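Local coordinates for protein probable AP endonuclease (African swine fever virus, PDB 6KI3) that probably cleaves DNA on the 5' side of abasic sites with a three-zinc centre, and also trims mismatched 3' ends as a proofreading exonuclease in DNA repair, at residues V81-Y86 and V118-A123; T148-H153 and I188-V193; D184-W189 and G234-A239. All blocks are in the same frame, centred on the assembly; numbering follows the deposited sequence.

Contact 1 (V81-Y86 and V118-A123); sequences VAHGTY and VLHLGA. With ZN (zinc ion), chain K; nucleotides of chain D; nucleotides of chain B; nucleotides of chain C.
His83 and His120 converge from neighbouring strands on one zinc ion, NE2 of His83 at 2.2 Å and NE2 of His120 at 2.1 Å from the metal. The two NE2 atoms are 3.0 Å apart as fellow ligands of the ion, not as a hydrogen-bonded pair. The rings meet obliquely, with planes 83° apart, and the NE2-CE1 side of His120 lies at the edge of the His83 ring. OP1 of the abasic-site analogue 3DR1 of chain C is a further ligand at 2.0 Å from the zinc, and Glu147 completes the site.

The backbone beneath is a parallel pairing at the C-terminal ends of strands 79-83 and 116-120, joined through helix 96-112 as a beta-alpha-beta unit of the TIM barrel. Val118 N donates to Ala82 O, and Val118 O accepts from Gly84 N. His83 CG is anti to the backbone N (chi1 -165°), and ND1 then donates to Gly84 O at 2.7 Å, in the ring plane and on a lone pair, which fixes the ring rotation.

Apolar packing is modest: CG2 of Val81 meets CG2 of Val118 at 3.9 Å, while CG1 of Val118 lies over one face of the His83 ring.

Tyr86 turns to the DNA, laying a ring face against the base of DC9 of chain B, with its OH 3.4 Å from C2' of that nucleotide. Its CE1 also comes obliquely to CE1 of His120, at 4.2 Å.

With ND1 bonded to a carbonyl, NE2 of His83 probably becomes a somewhat stronger electron-pair donor to the zinc, and the metal probably polarises the bound phosphate oxygen.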
loop_
_atom_site.group_PDB
_atom_site.type_symbol
_atom_site.label_atom_id
_atom_site.label_comp_id
_atom_site.label_asym_id
_atom_site.label_seq_id
_atom_site.Cartn_x
_atom_site.Cartn_y
_atom_site.Cartn_z
ATOM N N VAL A 81 6.491 -5.294 0.453
ATOM C CA VAL A 81 6.390 -4.203 1.411
ATOM C C VAL A 81 5.617 -4.711 2.619
ATOM O O VAL A 81 4.712 -5.542 2.499
ATOM C CB VAL A 81 5.718 -2.952 0.797
ATOM C CG1 VAL A 81 4.261 -3.230 0.439
ATOM C CG2 VAL A 81 5.832 -1.755 1.733
ATOM N N ALA A 82 6.003 -4.230 3.794
ATOM C CA ALA A 82 5.330 -4.579 5.035
ATOM C C ALA A 82 4.381 -3.454 5.419
ATOM O O ALA A 82 4.748 -2.277 5.356
ATOM C CB ALA A 82 6.339 -4.830 6.157
ATOM N N HIS A 83 3.160 -3.814 5.797
ATOM C CA HIS A 83 2.215 -2.842 6.326
ATOM C C HIS A 83 2.387 -2.769 7.835
ATOM O O HIS A 83 2.387 -3.800 8.517
ATOM C CB HIS A 83 0.777 -3.215 5.966
ATOM C CG HIS A 83 -0.202 -2.099 6.159
ATOM N ND1 HIS A 83 -0.376 -1.460 7.368
ATOM C CD2 HIS A 83 -1.064 -1.508 5.296
ATOM C CE1 HIS A 83 -1.299 -0.523 7.241
ATOM N NE2 HIS A 83 -1.733 -0.533 5.994
ATOM N N GLY A 84 2.558 -1.555 8.350
ATOM C CA GLY A 84 2.711 -1.383 9.777
ATOM C C GLY A 84 1.434 -1.694 10.530
ATOM O O GLY A 84 0.340 -1.760 9.969
ATOM N N THR A 85 1.585 -1.900 11.835
ATOM C CA THR A 85 0.424 -2.122 12.679
ATOM C C THR A 85 -0.408 -0.848 12.772
ATOM O O THR A 85 0.047 0.253 12.450
ATOM C CB THR A 85 0.844 -2.565 14.080
ATOM O OG1 THR A 85 1.359 -1.438 14.802
ATOM C CG2 THR A 85 1.918 -3.636 13.999
ATOM N N TYR A 86 -1.652 -1.009 13.222
ATOM C CA TYR A 86 -2.519 0.144 13.412
ATOM C C TYR A 86 -2.108 0.989 14.611
ATOM O O TYR A 86 -2.622 2.102 14.767
ATOM C CB TYR A 86 -3.971 -0.316 13.559
ATOM C CG TYR A 86 -4.477 -1.084 12.359
ATOM C CD1 TYR A 86 -4.018 -0.791 11.082
ATOM C CD2 TYR A 86 -5.403 -2.110 12.502
ATOM C CE1 TYR A 86 -4.470 -1.489 9.981
ATOM C CE2 TYR A 86 -5.863 -2.814 11.405
ATOM C CZ TYR A 86 -5.392 -2.499 10.147
ATOM O OH TYR A 86 -5.839 -3.193 9.047
ATOM N N VAL A 118 4.655 0.578 5.503
ATOM C CA VAL A 118 3.555 1.516 5.313
ATOM C C VAL A 118 3.041 1.969 6.672
ATOM O O VAL A 118 2.687 1.142 7.522
ATOM C CB VAL A 118 2.425 0.881 4.486
ATOM C CG1 VAL A 118 1.287 1.874 4.296
ATOM C CG2 VAL A 118 2.953 0.402 3.142
ATOM N N LEU A 119 3.000 3.282 6.878
ATOM C CA LEU A 119 2.398 3.878 8.060
ATOM C C LEU A 119 1.250 4.782 7.636
ATOM O O LEU A 119 1.290 5.409 6.572
ATOM C CB LEU A 119 3.422 4.681 8.876
ATOM C CG LEU A 119 4.614 3.904 9.443
ATOM C CD1 LEU A 119 5.420 4.770 10.402
ATOM C CD2 LEU A 119 4.150 2.627 10.123
ATOM N N HIS A 120 0.220 4.842 8.476
ATOM C CA HIS A 120 -0.974 5.619 8.175
ATOM C C HIS A 120 -0.804 7.056 8.645
ATOM O O HIS A 120 -0.474 7.303 9.809
ATOM C CB HIS A 120 -2.204 4.995 8.831
ATOM C CG HIS A 120 -2.700 3.770 8.133
ATOM N ND1 HIS A 120 -3.814 3.073 8.549
ATOM C CD2 HIS A 120 -2.233 3.117 7.043
ATOM C CE1 HIS A 120 -4.011 2.044 7.746
ATOM N NE2 HIS A 120 -3.066 2.048 6.823
ATOM N N LEU A 121 -1.029 7.998 7.733
ATOM C CA LEU A 121 -1.026 9.405 8.101
ATOM C C LEU A 121 -2.196 9.706 9.026
ATOM O O LEU A 121 -3.288 9.153 8.876
ATOM C CB LEU A 121 -1.106 10.284 6.854
ATOM C CG LEU A 121 0.144 10.371 5.981
ATOM C CD1 LEU A 121 -0.163 11.114 4.694
ATOM C CD2 LEU A 121 1.268 11.054 6.742
ATOM N N GLY A 122 -1.958 10.584 9.996
ATOM C CA GLY A 122 -3.013 11.014 10.885
ATOM C C GLY A 122 -3.737 12.240 10.366
ATOM O O GLY A 122 -3.288 12.918 9.444
ATOM N N ALA A 123 -4.885 12.517 10.978
ATOM C CA ALA A 123 -5.653 13.706 10.636
ATOM C C ALA A 123 -5.134 14.903 11.421
ATOM O O ALA A 123 -5.911 15.627 12.053
ATOM C CB ALA A 123 -7.140 13.479 10.907
HETATM ZN ZN ZN K . -3.097 0.858 5.049
ATOM P P DG D 10 -3.392 2.669 22.164
ATOM O OP1 DG D 10 -3.350 4.077 22.616
ATOM O OP2 DG D 10 -4.608 1.857 22.391
ATOM O "O5'" DG D 10 -3.057 2.623 20.603
ATOM C "C5'" DG D 10 -1.933 3.331 20.099
ATOM C "C4'" DG D 10 -2.331 4.228 18.941
ATOM O "O4'" DG D 10 -2.928 3.429 17.889
ATOM C "C3'" DG D 10 -3.353 5.306 19.273
ATOM O "O3'" DG D 10 -3.113 6.451 18.470
ATOM C "C2'" DG D 10 -4.679 4.637 18.920
ATOM C "C1'" DG D 10 -4.293 3.771 17.726
ATOM N N9 DG D 10 -5.060 2.531 17.628
ATOM C C8 DG D 10 -5.273 1.609 18.624
ATOM N N7 DG D 10 -5.992 0.590 18.243
ATOM C C5 DG D 10 -6.275 0.852 16.909
ATOM C C6 DG D 10 -7.021 0.101 15.970
ATOM O O6 DG D 10 -7.599 -0.981 16.138
ATOM N N1 DG D 10 -7.062 0.726 14.726
ATOM C C2 DG D 10 -6.458 1.925 14.428
ATOM N N2 DG D 10 -6.608 2.369 13.172
ATOM N N3 DG D 10 -5.754 2.638 15.298
ATOM C C4 DG D 10 -5.706 2.043 16.514
ATOM P P DC B 9 -13.424 -3.551 7.343
ATOM O OP1 DC B 9 -13.742 -3.511 5.934
ATOM O OP2 DC B 9 -13.356 -4.824 8.019
ATOM O "O5'" DC B 9 -12.056 -2.793 7.516
ATOM C "C5'" DC B 9 -11.891 -1.551 6.864
ATOM C "C4'" DC B 9 -10.589 -0.899 7.247
ATOM O "O4'" DC B 9 -10.626 -0.514 8.624
ATOM C "C3'" DC B 9 -9.352 -1.770 7.120
ATOM O "O3'" DC B 9 -8.795 -1.569 5.833
ATOM C "C2'" DC B 9 -8.421 -1.180 8.159
ATOM C "C1'" DC B 9 -9.316 -0.386 9.102
ATOM N N1 DC B 9 -9.299 -0.898 10.459
ATOM C C2 DC B 9 -8.606 -0.203 11.444
ATOM O O2 DC B 9 -8.039 0.847 11.143
ATOM N N3 DC B 9 -8.598 -0.675 12.702
ATOM C C4 DC B 9 -9.226 -1.813 12.988
ATOM N N4 DC B 9 -9.165 -2.258 14.233
ATOM C C5 DC B 9 -9.936 -2.547 12.002
ATOM C C6 DC B 9 -9.941 -2.063 10.761
ATOM O "O5'" 3DR C 1 -6.158 -1.553 4.367
ATOM P P 3DR C 1 -6.144 0.034 4.630
ATOM O OP1 3DR C 1 -4.957 0.238 5.539
ATOM O OP2 3DR C 1 -5.985 0.613 3.247
ATOM O OP3 3DR C 1 -7.473 0.316 5.288
ATOM C "C2'" 3DR C 1 -4.589 -5.637 4.927
ATOM C "C5'" 3DR C 1 -5.887 -2.480 5.415
ATOM C "C4'" 3DR C 1 -6.239 -3.876 4.917
ATOM O "O4'" 3DR C 1 -5.729 -4.041 3.593
ATOM C "C1'" 3DR C 1 -4.910 -5.207 3.502
ATOM C "C3'" 3DR C 1 -5.636 -4.964 5.789
ATOM O "O3'" 3DR C 1 -6.649 -5.919 6.107
#

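Contact 2 (T148-H153 and I188-V193); sequences TPHNKH and IWSSGV. With nucleotides of chain D.
At the C-terminal end of the TIM barrel the loop 148-153, just after strand 143-147, packs on the last turn of helix 185-190, which closes in a Schellman motif with Gly192 at positive phi. The helix end is finished by Val193 N bonding back to Ile188 O and Gly192 N to Trp189 O.

Across the contact, CG2 of Ile188 packs against Thr148, 3.7 Å from both CB and OG1; the hydroxyl itself is bonded to Asp184 N. Further along, the CB of His150 rests 3.6 Å from OG of Ser190. That hydroxyl bonds to Ile235 O, and His150 ND1 to Gly234 O, which ties both residues to the loop carrying Asp236, a zinc ligand. Ser191 OG, anti to its carbonyl carbon (chi1 -68°), is placed 3.4 Å from His150 CA and makes at most a weak, unsettled bond to Pro149 O at 3.2 Å.

Beyond the helix end the 148-153 loop runs on to the DNA backbone. The ring of His153 has CG of Lys152 over one face, while its NE2 donates in the ring plane to OP2 of DG14 of chain D at 2.7 Å, with an N-H...O angle of 163°.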
loop_
_atom_site.group_PDB
_atom_site.type_symbol
_atom_site.label_atom_id
_atom_site.label_comp_id
_atom_site.label_asym_id
_atom_site.label_seq_id
_atom_site.Cartn_x
_atom_site.Cartn_y
_atom_site.Cartn_z
ATOM N N THR A 148 -2.075 7.657 2.209
ATOM C CA THR A 148 -3.184 8.600 2.207
ATOM C C THR A 148 -4.297 8.080 3.111
ATOM O O THR A 148 -4.815 6.978 2.871
ATOM C CB THR A 148 -3.711 8.806 0.788
ATOM O OG1 THR A 148 -4.094 7.541 0.231
ATOM C CG2 THR A 148 -2.642 9.436 -0.094
ATOM N N PRO A 149 -4.682 8.814 4.155
ATOM C CA PRO A 149 -5.721 8.312 5.062
ATOM C C PRO A 149 -7.128 8.631 4.584
ATOM O O PRO A 149 -7.322 9.118 3.465
ATOM C CB PRO A 149 -5.403 9.032 6.375
ATOM C CG PRO A 149 -4.844 10.344 5.925
ATOM C CD PRO A 149 -4.087 10.071 4.641
ATOM N N HIS A 150 -8.116 8.360 5.432
ATOM C CA HIS A 150 -9.509 8.649 5.123
ATOM C C HIS A 150 -10.178 9.243 6.353
ATOM O O HIS A 150 -10.113 8.660 7.440
ATOM C CB HIS A 150 -10.250 7.384 4.668
ATOM C CG HIS A 150 -10.234 6.280 5.679
ATOM N ND1 HIS A 150 -11.201 6.150 6.652
ATOM C CD2 HIS A 150 -9.363 5.262 5.876
ATOM C CE1 HIS A 150 -10.929 5.098 7.403
ATOM N NE2 HIS A 150 -9.820 4.541 6.952
ATOM N N ASN A 151 -10.795 10.409 6.185
ATOM C CA ASN A 151 -11.622 10.998 7.230
ATOM C C ASN A 151 -12.587 11.978 6.581
ATOM O O ASN A 151 -12.495 12.277 5.389
ATOM C CB ASN A 151 -10.779 11.675 8.324
ATOM C CG ASN A 151 -10.119 12.966 7.860
ATOM O OD1 ASN A 151 -10.786 13.971 7.609
ATOM N ND2 ASN A 151 -8.795 12.948 7.772
ATOM N N LYS A 152 -13.517 12.479 7.390
ATOM C CA LYS A 152 -14.551 13.391 6.918
ATOM C C LYS A 152 -14.489 14.752 7.589
ATOM O O LYS A 152 -14.539 15.779 6.902
ATOM C CB LYS A 152 -15.940 12.769 7.142
ATOM C CG LYS A 152 -17.091 13.702 6.809
ATOM C CD LYS A 152 -18.086 13.037 5.879
ATOM C CE LYS A 152 -18.913 14.072 5.135
ATOM N NZ LYS A 152 -18.353 14.350 3.782
ATOM N N HIS A 153 -14.373 14.793 8.915
ATOM C CA HIS A 153 -14.561 16.027 9.666
ATOM C C HIS A 153 -13.267 16.781 9.943
ATOM O O HIS A 153 -13.326 17.916 10.429
ATOM C CB HIS A 153 -15.263 15.727 10.993
ATOM C CG HIS A 153 -16.523 14.935 10.842
ATOM N ND1 HIS A 153 -17.571 15.350 10.048
ATOM C CD2 HIS A 153 -16.903 13.751 11.377
ATOM C CE1 HIS A 153 -18.543 14.456 10.103
ATOM N NE2 HIS A 153 -18.163 13.477 10.902
ATOM N N ILE A 188 -8.419 8.303 -0.823
ATOM C CA ILE A 188 -8.603 9.649 -1.359
ATOM C C ILE A 188 -10.019 9.817 -1.888
ATOM O O ILE A 188 -10.574 10.922 -1.865
ATOM C CB ILE A 188 -7.549 9.960 -2.442
ATOM C CG1 ILE A 188 -7.764 9.096 -3.687
ATOM C CG2 ILE A 188 -6.142 9.769 -1.891
ATOM C CD1 ILE A 188 -6.906 9.507 -4.865
ATOM N N TRP A 189 -10.628 8.730 -2.366
ATOM C CA TRP A 189 -12.043 8.761 -2.716
ATOM C C TRP A 189 -12.898 9.003 -1.480
ATOM O O TRP A 189 -13.785 9.865 -1.481
ATOM C CB TRP A 189 -12.434 7.450 -3.397
ATOM C CG TRP A 189 -13.911 7.248 -3.554
ATOM C CD1 TRP A 189 -14.751 6.626 -2.676
ATOM C CD2 TRP A 189 -14.720 7.652 -4.665
ATOM N NE1 TRP A 189 -16.034 6.624 -3.167
ATOM C CE2 TRP A 189 -16.042 7.248 -4.388
ATOM C CE3 TRP A 189 -14.456 8.319 -5.865
ATOM C CZ2 TRP A 189 -17.096 7.487 -5.267
ATOM C CZ3 TRP A 189 -15.505 8.557 -6.735
ATOM C CH2 TRP A 189 -16.808 8.143 -6.432
ATOM N N SER A 190 -12.637 8.247 -0.409
ATOM C CA SER A 190 -13.364 8.440 0.840
ATOM C C SER A 190 -13.145 9.838 1.406
ATOM O O SER A 190 -14.024 10.377 2.087
ATOM C CB SER A 190 -12.943 7.378 1.856
ATOM O OG SER A 190 -13.495 7.636 3.135
ATOM N N SER A 191 -11.988 10.440 1.135
ATOM C CA SER A 191 -11.701 11.790 1.601
ATOM C C SER A 191 -12.243 12.867 0.668
ATOM O O SER A 191 -12.085 14.056 0.968
ATOM C CB SER A 191 -10.194 11.974 1.789
ATOM O OG SER A 191 -9.721 11.189 2.869
ATOM N N GLY A 192 -12.859 12.490 -0.443
ATOM C CA GLY A 192 -13.553 13.418 -1.303
ATOM C C GLY A 192 -12.903 13.750 -2.639
ATOM O O GLY A 192 -13.177 14.827 -3.181
ATOM N N VAL A 193 -12.069 12.870 -3.184
ATOM C CA VAL A 193 -11.406 13.103 -4.463
ATOM C C VAL A 193 -12.071 12.209 -5.501
ATOM O O VAL A 193 -11.915 10.982 -5.472
ATOM C CB VAL A 193 -9.897 12.836 -4.385
ATOM C CG1 VAL A 193 -9.243 13.100 -5.731
ATOM C CG2 VAL A 193 -9.262 13.695 -3.301
ATOM P P DC D 13 -13.727 11.110 10.855
ATOM O OP1 DC D 13 -13.860 11.804 9.559
ATOM O OP2 DC D 13 -13.586 11.902 12.097
ATOM O "O5'" DC D 13 -14.971 10.121 11.042
ATOM C "C5'" DC D 13 -15.372 9.278 9.969
ATOM C "C4'" DC D 13 -16.293 8.176 10.461
ATOM O "O4'" DC D 13 -15.614 7.390 11.460
ATOM C "C3'" DC D 13 -17.554 8.655 11.152
ATOM O "O3'" DC D 13 -18.566 8.918 10.184
ATOM C "C2'" DC D 13 -17.923 7.459 12.033
ATOM C "C1'" DC D 13 -16.571 6.795 12.317
ATOM N N1 DC D 13 -16.114 6.946 13.730
ATOM C C2 DC D 13 -16.305 5.896 14.634
ATOM O O2 DC D 13 -16.852 4.858 14.243
ATOM N N3 DC D 13 -15.882 6.046 15.914
ATOM C C4 DC D 13 -15.295 7.182 16.295
ATOM N N4 DC D 13 -14.896 7.284 17.566
ATOM C C5 DC D 13 -15.093 8.263 15.388
ATOM C C6 DC D 13 -15.516 8.104 14.129
ATOM P P DG D 14 -19.776 9.919 10.527
ATOM O OP1 DG D 14 -20.473 10.224 9.258
ATOM O OP2 DG D 14 -19.234 11.018 11.355
ATOM O "O5'" DG D 14 -20.746 9.050 11.455
ATOM C "C5'" DG D 14 -21.274 7.820 10.978
ATOM C "C4'" DG D 14 -21.804 6.983 12.127
ATOM O "O4'" DG D 14 -20.768 6.823 13.125
ATOM C "C3'" DG D 14 -23.015 7.577 12.847
ATOM O "O3'" DG D 14 -24.095 6.657 12.821
ATOM C "C2'" DG D 14 -22.527 7.844 14.277
ATOM C "C1'" DG D 14 -21.327 6.917 14.409
ATOM N N9 DG D 14 -20.303 7.433 15.317
ATOM C C8 DG D 14 -19.597 8.604 15.182
ATOM N N7 DG D 14 -18.746 8.813 16.148
ATOM C C5 DG D 14 -18.895 7.711 16.979
ATOM C C6 DG D 14 -18.235 7.385 18.187
ATOM O O6 DG D 14 -17.357 8.029 18.780
ATOM N N1 DG D 14 -18.684 6.175 18.711
ATOM C C2 DG D 14 -19.649 5.381 18.138
ATOM N N2 DG D 14 -19.950 4.249 18.792
ATOM N N3 DG D 14 -20.277 5.673 17.006
ATOM C C4 DG D 14 -19.851 6.850 16.482
#

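Contact 3 (D184-W189 and G234-A239); sequences DTAHIW and GIDRHA. With ZN (zinc ion), chain I; ZN (zinc ion), chain J; nucleotides of chain C; nucleotides of chain B.
Helix 185-190 begins directly after strand 179-184 of the TIM barrel and faces the loop running into short strand 238-239, the backbones approaching to 6.7 Å between the CA atoms of Ala186 and His238, and of His187 and Asp236. Side chains from both sides build one zinc site: His187 NE2 and His238 NE2 each lie 2.1 Å from the ion and Asp236 OD2 2.0 Å. The two histidine rings meet rim to rim, while the Asp236 carboxylate stands almost perpendicular to the His187 ring, at 88°. Asp236 CG, anti to the backbone N (chi1 -177°), brings OD2 to the metal. His187 ND1 is held by Thr148 O, and CG of Asp184 covers one ring face.

Asp184 is also the helix N-cap, OD1 accepting weakly from Ala186 N, and its OD2 binds the neighbouring zinc together with Glu147, His223 and Glu276. Arg237 NE donates to Asp236 O from above the carbonyl plane, and its guanidinium lies against the sugar of DC8 of chain B. OP2 of 3DR1 of chain C joins the two ions, 2.1 Å from the zinc on Asp184 and 2.5 Å from that on His187, which also takes OP3 at 2.2 Å.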
loop_
_atom_site.group_PDB
_atom_site.type_symbol
_atom_site.label_atom_id
_atom_site.label_comp_id
_atom_site.label_asym_id
_atom_site.label_seq_id
_atom_site.Cartn_x
_atom_site.Cartn_y
_atom_site.Cartn_z
ATOM N N ASP A 184 -3.501 5.334 -1.648
ATOM C CA ASP A 184 -4.609 4.389 -1.592
ATOM C C ASP A 184 -5.812 5.053 -2.255
ATOM O O ASP A 184 -6.364 6.024 -1.725
ATOM C CB ASP A 184 -4.913 3.983 -0.151
ATOM C CG ASP A 184 -5.794 2.749 -0.063
ATOM O OD1 ASP A 184 -6.799 2.673 -0.800
ATOM O OD2 ASP A 184 -5.474 1.848 0.741
ATOM N N THR A 185 -6.212 4.527 -3.416
ATOM C CA THR A 185 -7.264 5.166 -4.201
ATOM C C THR A 185 -8.598 5.165 -3.463
ATOM O O THR A 185 -9.367 6.128 -3.554
ATOM C CB THR A 185 -7.404 4.472 -5.558
ATOM O OG1 THR A 185 -7.665 3.076 -5.359
ATOM C CG2 THR A 185 -6.128 4.635 -6.371
ATOM N N ALA A 186 -8.893 4.090 -2.727
ATOM C CA ALA A 186 -10.124 4.041 -1.947
ATOM C C ALA A 186 -10.147 5.082 -0.836
ATOM O O ALA A 186 -11.232 5.483 -0.401
ATOM C CB ALA A 186 -10.318 2.646 -1.350
ATOM N N HIS A 187 -8.978 5.533 -0.375
ATOM C CA HIS A 187 -8.931 6.483 0.731
ATOM C C HIS A 187 -9.116 7.916 0.250
ATOM O O HIS A 187 -9.881 8.680 0.847
ATOM C CB HIS A 187 -7.613 6.338 1.491
ATOM C CG HIS A 187 -7.480 5.036 2.218
ATOM N ND1 HIS A 187 -6.438 4.767 3.079
ATOM C CD2 HIS A 187 -8.259 3.930 2.210
ATOM C CE1 HIS A 187 -6.583 3.550 3.572
ATOM N NE2 HIS A 187 -7.678 3.020 3.059
ATOM N N ILE A 188 -8.419 8.303 -0.823
ATOM C CA ILE A 188 -8.603 9.649 -1.359
ATOM C C ILE A 188 -10.019 9.817 -1.888
ATOM O O ILE A 188 -10.574 10.922 -1.865
ATOM C CB ILE A 188 -7.549 9.960 -2.442
ATOM C CG1 ILE A 188 -7.764 9.096 -3.687
ATOM C CG2 ILE A 188 -6.142 9.769 -1.891
ATOM C CD1 ILE A 188 -6.906 9.507 -4.865
ATOM N N TRP A 189 -10.628 8.730 -2.366
ATOM C CA TRP A 189 -12.043 8.761 -2.716
ATOM C C TRP A 189 -12.898 9.003 -1.480
ATOM O O TRP A 189 -13.785 9.865 -1.481
ATOM C CB TRP A 189 -12.434 7.450 -3.397
ATOM C CG TRP A 189 -13.911 7.248 -3.554
ATOM C CD1 TRP A 189 -14.751 6.626 -2.676
ATOM C CD2 TRP A 189 -14.720 7.652 -4.665
ATOM N NE1 TRP A 189 -16.034 6.624 -3.167
ATOM C CE2 TRP A 189 -16.042 7.248 -4.388
ATOM C CE3 TRP A 189 -14.456 8.319 -5.865
ATOM C CZ2 TRP A 189 -17.096 7.487 -5.267
ATOM C CZ3 TRP A 189 -15.505 8.557 -6.735
ATOM C CH2 TRP A 189 -16.808 8.143 -6.432
ATOM N N GLY A 234 -15.479 9.474 4.541
ATOM C CA GLY A 234 -14.699 9.265 5.744
ATOM C C GLY A 234 -14.688 7.834 6.223
ATOM O O GLY A 234 -13.967 7.525 7.175
ATOM N N ILE A 235 -15.462 6.954 5.586
ATOM C CA ILE A 235 -15.555 5.548 5.949
ATOM C C ILE A 235 -14.853 4.731 4.874
ATOM O O ILE A 235 -14.963 5.030 3.679
ATOM C CB ILE A 235 -17.024 5.111 6.113
ATOM C CG1 ILE A 235 -17.758 6.058 7.064
ATOM C CG2 ILE A 235 -17.106 3.686 6.634
ATOM C CD1 ILE A 235 -19.263 5.906 7.034
ATOM N N ASP A 236 -14.135 3.697 5.301
ATOM C CA ASP A 236 -13.278 2.906 4.427
ATOM C C ASP A 236 -13.883 1.520 4.240
ATOM O O ASP A 236 -13.909 0.715 5.177
ATOM C CB ASP A 236 -11.870 2.817 5.009
ATOM C CG ASP A 236 -10.914 2.071 4.106
ATOM O OD1 ASP A 236 -11.042 2.198 2.871
ATOM O OD2 ASP A 236 -10.037 1.356 4.634
ATOM N N ARG A 237 -14.361 1.241 3.026
ATOM C CA ARG A 237 -14.866 -0.077 2.650
ATOM C C ARG A 237 -14.248 -0.459 1.312
ATOM O O ARG A 237 -14.642 0.071 0.269
ATOM C CB ARG A 237 -16.394 -0.089 2.564
ATOM C CG ARG A 237 -17.104 0.183 3.879
ATOM C CD ARG A 237 -16.748 -0.856 4.930
ATOM N NE ARG A 237 -16.135 -0.242 6.104
ATOM C CZ ARG A 237 -16.807 0.141 7.184
ATOM N NH1 ARG A 237 -16.166 0.697 8.204
ATOM N NH2 ARG A 237 -18.120 -0.032 7.247
ATOM N N HIS A 238 -13.287 -1.381 1.339
ATOM C CA HIS A 238 -12.601 -1.779 0.119
ATOM C C HIS A 238 -13.493 -2.665 -0.744
ATOM O O HIS A 238 -14.368 -3.380 -0.249
ATOM C CB HIS A 238 -11.302 -2.517 0.447
ATOM C CG HIS A 238 -10.239 -1.639 1.029
ATOM N ND1 HIS A 238 -8.951 -2.077 1.250
ATOM C CD2 HIS A 238 -10.270 -0.348 1.432
ATOM C CE1 HIS A 238 -8.236 -1.095 1.768
ATOM N NE2 HIS A 238 -9.014 -0.033 1.888
ATOM N N ALA A 239 -13.256 -2.614 -2.053
ATOM C CA ALA A 239 -14.007 -3.416 -3.005
ATOM C C ALA A 239 -13.123 -3.714 -4.207
ATOM O O ALA A 239 -12.135 -3.021 -4.464
ATOM C CB ALA A 239 -15.297 -2.711 -3.442
HETATM ZN ZN ZN I . -8.393 1.114 3.498
HETATM ZN ZN ZN J . -4.235 0.742 2.065
ATOM O "O5'" 3DR C 1 -6.158 -1.553 4.367
ATOM P P 3DR C 1 -6.144 0.034 4.630
ATOM O OP1 3DR C 1 -4.957 0.238 5.539
ATOM O OP2 3DR C 1 -5.985 0.613 3.247
ATOM O OP3 3DR C 1 -7.473 0.316 5.288
ATOM C "C2'" 3DR C 1 -4.589 -5.637 4.927
ATOM C "C5'" 3DR C 1 -5.887 -2.480 5.415
ATOM C "C4'" 3DR C 1 -6.239 -3.876 4.917
ATOM O "O4'" 3DR C 1 -5.729 -4.041 3.593
ATOM C "C1'" 3DR C 1 -4.910 -5.207 3.502
ATOM C "C3'" 3DR C 1 -5.636 -4.964 5.789
ATOM O "O3'" 3DR C 1 -6.649 -5.919 6.107
ATOM P P DC B 8 -17.949 -4.549 11.834
ATOM O OP1 DC B 8 -19.105 -4.876 10.968
ATOM O OP2 DC B 8 -17.375 -5.584 12.721
ATOM O "O5'" DC B 8 -16.775 -3.970 10.918
ATOM C "C5'" DC B 8 -16.992 -2.789 10.159
ATOM C "C4'" DC B 8 -15.717 -1.973 10.044
ATOM O "O4'" DC B 8 -15.319 -1.504 11.341
ATOM C "C3'" DC B 8 -14.507 -2.734 9.530
ATOM O "O3'" DC B 8 -14.438 -2.632 8.113
ATOM C "C2'" DC B 8 -13.316 -2.027 10.205
ATOM C "C1'" DC B 8 -13.968 -1.128 11.264
ATOM N N1 DC B 8 -13.354 -1.257 12.617
ATOM C C2 DC B 8 -12.536 -0.231 13.102
ATOM O O2 DC B 8 -12.339 0.767 12.398
ATOM N N3 DC B 8 -11.982 -0.360 14.333
ATOM C C4 DC B 8 -12.220 -1.452 15.060
ATOM N N4 DC B 8 -11.652 -1.534 16.268
ATOM C C5 DC B 8 -13.050 -2.509 14.582
ATOM C C6 DC B 8 -13.590 -2.371 13.366
#

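Following the chain, contact 1 comes first: the chain leaves strand 79-83, runs through helix 96-112 and returns as strand 116-120, so the contact closes that crossover before contact 2 opens. Contact 2 then closes the excursion from the loop after strand 143-147 to the end of helix 185-190. Contacts 2 and 3 overlap along the chain on helix 185-190, sharing Ile188 and Trp189, and none encloses another; contact 3 reaches forward to 234-239. Leu121 and Ala123 pack on Pro149 and Asn151, joining contacts 1 and 2, while loop 148-153 bonds to the start of helix 185-190, joining contacts 2 and 3. Contacts 1 and 3 do not touch, yet both hold the same DNA phosphate through zinc.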